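Local coordinates for thioesterase (Pseudomonas aeruginosa, PDB 3QY3), which probably hydrolyses fatty acyl-CoA thioesters, as a hotdog-fold member of the thioesterase-like superfamily, at residues Glu58-Trp63 against Leu111-Arg116; Ala62-Leu67 against Leu134-His139. One frame throughout, in Å; residues are numbered along the deposited sequence.

Overall arrangement
Both contacts describe how one helix, 51-66, settles on the concave side of a curved antiparallel sheet, the layout of the hotdog fold. Contact 1 sets Glu58-Trp63 on strand 110-119 near the middle of the chain, and contact 2, centred about 10 Å away, sets the end of the helix and the residue after it, Ala62-Leu67, on the neighbouring strand 128-138. Trp63 belongs to both helical segments. The two strands are tied to each other where Leu111 O and Leu134 N lie 2.8 Å apart, a probable hydrogen bond, and their side chains merge where Leu113 CD1 and Leu134 CD1 pack at 3.7 Å. The two contacts thus adjoin in a buried, mainly apolar patch.

Contact 1 of 2, residues Glu58-Trp63 against Leu111-Arg116; sequences EARVAW and LVLEHR
Trp63 reaches down from helix 51-66 onto two leucines of strand 110-119, a compact illustration of how a helix is seated on a sheet by a few large side chains. The apolar contacts around the indole come first. Its CH2 meets Leu111 CD2 at 3.7 Å, the methyl lying at the ring edge near the ring plane, while CZ3 touches Leu113 CD2 at 3.8 Å from an oblique direction. With CG anti to the backbone N (chi1 -179°), the six-membered ring is carried toward the strand, and its outer carbons do the touching. The second kind of contact is aliphatic: Leu113 turns its other methyl, CD1, to the arginine stem, 3.7 Å from Arg60 CG. The same methyl also borders the indole, whereas CD2 meets the indole alone. A bend at chi3 (-61°) turns the guanidinium away, leaving CG and CD touching.

The helix axis runs 11.4 Å from the strand axis at 123°, a spacing bridged by side chains alone. Ile151 of helix 149-155 packs against both Trp63 and Leu111, while Glu58 is hydrogen-bonded to Trp38 and His93 of the second subunit. Such a central helix cradled by an antiparallel sheet is the defining feature of the hotdog fold.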
# COMPACT_ATOMS: atom_id res chain seq x y z
N GLU A 58 -9.69 5.77 6.85
CA GLU A 58 -10.51 4.73 7.48
C GLU A 58 -11.46 5.30 8.54
O GLU A 58 -12.64 4.93 8.60
CB GLU A 58 -9.64 3.62 8.03
CG GLU A 58 -10.49 2.44 8.46
CD GLU A 58 -11.21 1.74 7.28
OE1 GLU A 58 -10.82 1.99 6.10
OE2 GLU A 58 -12.12 0.94 7.55
N ALA A 59 -10.95 6.23 9.33
CA ALA A 59 -11.75 6.84 10.40
C ALA A 59 -12.90 7.61 9.77
O ALA A 59 -14.07 7.50 10.24
CB ALA A 59 -10.91 7.72 11.28
N ARG A 60 -12.62 8.42 8.73
CA ARG A 60 -13.73 9.16 8.06
C ARG A 60 -14.73 8.25 7.42
O ARG A 60 -15.97 8.45 7.51
CB ARG A 60 -13.26 10.13 6.95
CG ARG A 60 -12.37 11.20 7.32
CD ARG A 60 -12.17 12.14 6.07
NE ARG A 60 -11.58 11.50 4.87
CZ ARG A 60 -10.28 11.33 4.68
NH1 ARG A 60 -9.87 10.81 3.56
NH2 ARG A 60 -9.39 11.63 5.63
N VAL A 61 -14.25 7.19 6.74
CA VAL A 61 -15.17 6.21 6.15
C VAL A 61 -16.08 5.58 7.20
O VAL A 61 -17.29 5.52 7.00
CB VAL A 61 -14.38 5.12 5.33
CG1 VAL A 61 -15.26 3.94 4.94
CG2 VAL A 61 -13.78 5.80 4.08
N ALA A 62 -15.53 5.24 8.36
CA ALA A 62 -16.35 4.70 9.46
C ALA A 62 -17.37 5.69 9.98
O ALA A 62 -18.56 5.33 10.17
CB ALA A 62 -15.42 4.23 10.60
N TRP A 63 -16.97 6.95 10.17
CA TRP A 63 -17.91 8.04 10.53
C TRP A 63 -19.02 8.18 9.47
O TRP A 63 -20.23 8.20 9.82
CB TRP A 63 -17.22 9.37 10.71
CG TRP A 63 -18.12 10.46 11.09
CD1 TRP A 63 -19.03 10.46 12.14
CD2 TRP A 63 -18.21 11.74 10.50
NE1 TRP A 63 -19.69 11.67 12.20
CE2 TRP A 63 -19.22 12.46 11.19
CE3 TRP A 63 -17.59 12.33 9.39
CZ2 TRP A 63 -19.60 13.77 10.83
CZ3 TRP A 63 -17.98 13.62 9.04
CH2 TRP A 63 -18.97 14.32 9.76
N LEU A 111 -16.83 21.04 5.06
CA LEU A 111 -16.66 20.82 6.45
C LEU A 111 -15.20 20.55 6.66
O LEU A 111 -14.63 19.70 5.94
CB LEU A 111 -17.45 19.57 6.91
CG LEU A 111 -17.16 19.02 8.34
CD1 LEU A 111 -17.61 20.01 9.44
CD2 LEU A 111 -17.89 17.64 8.59
N VAL A 112 -14.64 21.17 7.68
CA VAL A 112 -13.32 20.86 8.17
C VAL A 112 -13.45 19.84 9.28
O VAL A 112 -14.19 20.05 10.27
CB VAL A 112 -12.55 22.13 8.58
CG1 VAL A 112 -11.14 21.72 9.13
CG2 VAL A 112 -12.44 23.10 7.39
N LEU A 113 -12.83 18.68 9.07
CA LEU A 113 -12.75 17.68 10.10
C LEU A 113 -11.38 17.72 10.70
O LEU A 113 -10.38 17.46 10.01
CB LEU A 113 -12.98 16.28 9.54
CG LEU A 113 -14.28 15.70 9.20
CD1 LEU A 113 -14.04 14.20 8.64
CD2 LEU A 113 -15.21 15.75 10.48
N GLU A 114 -11.32 18.03 11.98
CA GLU A 114 -10.07 18.15 12.68
C GLU A 114 -9.77 16.80 13.28
O GLU A 114 -10.70 16.10 13.74
CB GLU A 114 -10.18 19.24 13.73
CG GLU A 114 -10.58 20.51 13.09
CD GLU A 114 -9.63 21.58 13.26
OE1 GLU A 114 -8.44 21.33 12.99
OE2 GLU A 114 -10.10 22.66 13.71
N HIS A 115 -8.50 16.41 13.33
CA HIS A 115 -8.15 15.13 13.86
C HIS A 115 -7.01 15.17 14.87
O HIS A 115 -6.13 16.07 14.83
CB HIS A 115 -7.84 14.11 12.71
CG HIS A 115 -6.59 14.41 11.93
ND1 HIS A 115 -6.61 14.99 10.69
CD2 HIS A 115 -5.28 14.17 12.21
CE1 HIS A 115 -5.37 15.07 10.22
NE2 HIS A 115 -4.54 14.63 11.16
N ARG A 116 -7.05 14.20 15.78
CA ARG A 116 -5.95 13.92 16.67
C ARG A 116 -5.76 12.42 16.72
O ARG A 116 -6.75 11.65 16.71
CB ARG A 116 -6.20 14.52 18.05
CG ARG A 116 -6.00 16.03 18.00
CD ARG A 116 -6.43 16.75 19.27
NE ARG A 116 -5.44 16.61 20.32
CZ ARG A 116 -5.49 15.67 21.24
NH1 ARG A 116 -6.49 14.80 21.21
NH2 ARG A 116 -4.56 15.61 22.19

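Contact 2 of 2, residues Ala62-Leu67 against Leu134-His139; sequences AWFETL and LVWVRH
The edge of the Phe64 ring meets a methyl of Leu134 between the last turn of helix 51-66 and strand 128-138, showing how helix and strand can be joined through very few atoms. The tight part is this single methyl against the ring: Leu134 CD1 lies 3.9 Å from Phe64 CZ and in the plane of the phenyl ring. The two side chains point at each other from helix and strand, and Phe64 holds CG anti to its own carbonyl carbon (chi1 -65°), which sends the ring out toward the strand. Beside this point the fit is looser. Trp136 CH2 comes to 4.3 Å from Phe64 CE1, and the two rings meet obliquely, without stacking. The CB of Trp136 does not head for the helix; the far end of its indole is what closes the distance.

The other side of the helix turn is of a different character. Glu65 and Thr66 are exposed and have no partner on the strand. Here the helix looks after its own end: Thr66 OG1 donates to Trp63 O at 2.8 Å, in the carbonyl plane and on a lone pair, with a C=O...donor angle of 136°.

Back on the covered side, Leu67, the first residue to leave the helical conformation, closes over the Trp63 ring, its CD1 3.6 Å above one face and offset toward the rim. Pro78 of strand 76-87 packs on both Phe64 and Trp136, Val80 of that strand touches Leu134, and Ile151 of helix 149-155 reaches Trp63, Leu67 and Trp136, so the helix end lies over these two paired strands with helix 149-155 packed alongside.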
# COMPACT_ATOMS: atom_id res chain seq x y z
N ALA A 62 -15.53 5.24 8.36
CA ALA A 62 -16.35 4.70 9.46
C ALA A 62 -17.37 5.69 9.98
O ALA A 62 -18.56 5.33 10.17
CB ALA A 62 -15.42 4.23 10.60
N TRP A 63 -16.97 6.95 10.17
CA TRP A 63 -17.91 8.04 10.53
C TRP A 63 -19.02 8.18 9.47
O TRP A 63 -20.23 8.20 9.82
CB TRP A 63 -17.22 9.37 10.71
CG TRP A 63 -18.12 10.46 11.09
CD1 TRP A 63 -19.03 10.46 12.14
CD2 TRP A 63 -18.21 11.74 10.50
NE1 TRP A 63 -19.69 11.67 12.20
CE2 TRP A 63 -19.22 12.46 11.19
CE3 TRP A 63 -17.59 12.33 9.39
CZ2 TRP A 63 -19.60 13.77 10.83
CZ3 TRP A 63 -17.98 13.62 9.04
CH2 TRP A 63 -18.97 14.32 9.76
N PHE A 64 -18.62 8.28 8.20
CA PHE A 64 -19.59 8.33 7.14
C PHE A 64 -20.56 7.13 7.19
O PHE A 64 -21.79 7.31 6.97
CB PHE A 64 -18.93 8.40 5.76
CG PHE A 64 -18.16 9.65 5.50
CD1 PHE A 64 -18.48 10.87 6.06
CD2 PHE A 64 -17.11 9.61 4.62
CE1 PHE A 64 -17.74 12.01 5.76
CE2 PHE A 64 -16.41 10.75 4.32
CZ PHE A 64 -16.72 11.93 4.93
N GLU A 65 -20.03 5.94 7.47
CA GLU A 65 -20.89 4.74 7.53
C GLU A 65 -21.93 4.89 8.63
O GLU A 65 -23.12 4.54 8.41
CB GLU A 65 -20.09 3.43 7.74
CG GLU A 65 -21.01 2.21 7.93
CD GLU A 65 -20.29 0.94 8.40
OE1 GLU A 65 -19.05 0.96 8.58
OE2 GLU A 65 -20.99 -0.09 8.60
N THR A 66 -21.55 5.47 9.78
CA THR A 66 -22.51 5.58 10.87
C THR A 66 -23.67 6.46 10.47
O THR A 66 -24.77 6.33 11.02
CB THR A 66 -21.95 6.14 12.21
OG1 THR A 66 -21.66 7.52 12.07
CG2 THR A 66 -20.77 5.34 12.69
N LEU A 67 -23.42 7.37 9.53
CA LEU A 67 -24.39 8.29 8.97
C LEU A 67 -25.05 7.85 7.67
O LEU A 67 -25.79 8.65 7.07
CB LEU A 67 -23.75 9.64 8.75
CG LEU A 67 -23.17 10.32 9.98
CD1 LEU A 67 -22.59 11.65 9.58
CD2 LEU A 67 -24.26 10.49 11.04
N LEU A 134 -13.32 18.80 3.59
CA LEU A 134 -14.16 18.07 2.69
C LEU A 134 -15.12 19.06 2.05
O LEU A 134 -15.55 20.03 2.68
CB LEU A 134 -14.99 17.03 3.49
CG LEU A 134 -14.28 16.00 4.38
CD1 LEU A 134 -15.33 15.49 5.40
CD2 LEU A 134 -13.72 14.89 3.48
N VAL A 135 -15.43 18.79 0.79
CA VAL A 135 -16.44 19.52 0.07
C VAL A 135 -17.44 18.49 -0.50
O VAL A 135 -17.03 17.43 -0.99
CB VAL A 135 -15.81 20.42 -1.05
CG1 VAL A 135 -14.87 21.50 -0.46
CG2 VAL A 135 -15.02 19.60 -2.09
N TRP A 136 -18.74 18.77 -0.41
CA TRP A 136 -19.74 17.87 -0.99
C TRP A 136 -19.94 18.34 -2.43
O TRP A 136 -20.12 19.53 -2.67
CB TRP A 136 -21.06 17.87 -0.22
CG TRP A 136 -21.13 16.73 0.75
CD1 TRP A 136 -21.89 15.57 0.63
CD2 TRP A 136 -20.39 16.59 1.97
NE1 TRP A 136 -21.61 14.71 1.69
CE2 TRP A 136 -20.73 15.34 2.54
CE3 TRP A 136 -19.49 17.43 2.66
CZ2 TRP A 136 -20.19 14.91 3.77
CZ3 TRP A 136 -18.93 16.97 3.87
CH2 TRP A 136 -19.28 15.73 4.39
N VAL A 137 -19.89 17.39 -3.34
CA VAL A 137 -19.95 17.62 -4.76
C VAL A 137 -20.86 16.57 -5.45
O VAL A 137 -20.93 15.39 -5.06
CB VAL A 137 -18.54 17.55 -5.40
CG1 VAL A 137 -18.61 17.97 -6.86
CG2 VAL A 137 -17.50 18.38 -4.62
N ARG A 138 -21.60 17.01 -6.46
CA ARG A 138 -22.23 16.05 -7.35
C ARG A 138 -21.16 15.64 -8.36
O ARG A 138 -20.65 16.50 -9.09
CB ARG A 138 -23.44 16.66 -8.05
CG ARG A 138 -24.16 15.65 -8.91
CD ARG A 138 -25.54 16.17 -9.24
NE ARG A 138 -26.49 15.90 -8.15
CZ ARG A 138 -27.30 14.84 -8.10
NH1 ARG A 138 -27.31 13.92 -9.07
NH2 ARG A 138 -28.12 14.69 -7.07
N HIS A 139 -20.82 14.36 -8.41
CA HIS A 139 -19.57 13.93 -9.06
C HIS A 139 -19.60 14.03 -10.58
O HIS A 139 -18.65 14.54 -11.18
CB HIS A 139 -19.22 12.51 -8.67
CG HIS A 139 -19.07 12.30 -7.19
ND1 HIS A 139 -18.28 13.11 -6.41
CD2 HIS A 139 -19.61 11.37 -6.37
CE1 HIS A 139 -18.33 12.68 -5.16
NE2 HIS A 139 -19.13 11.63 -5.10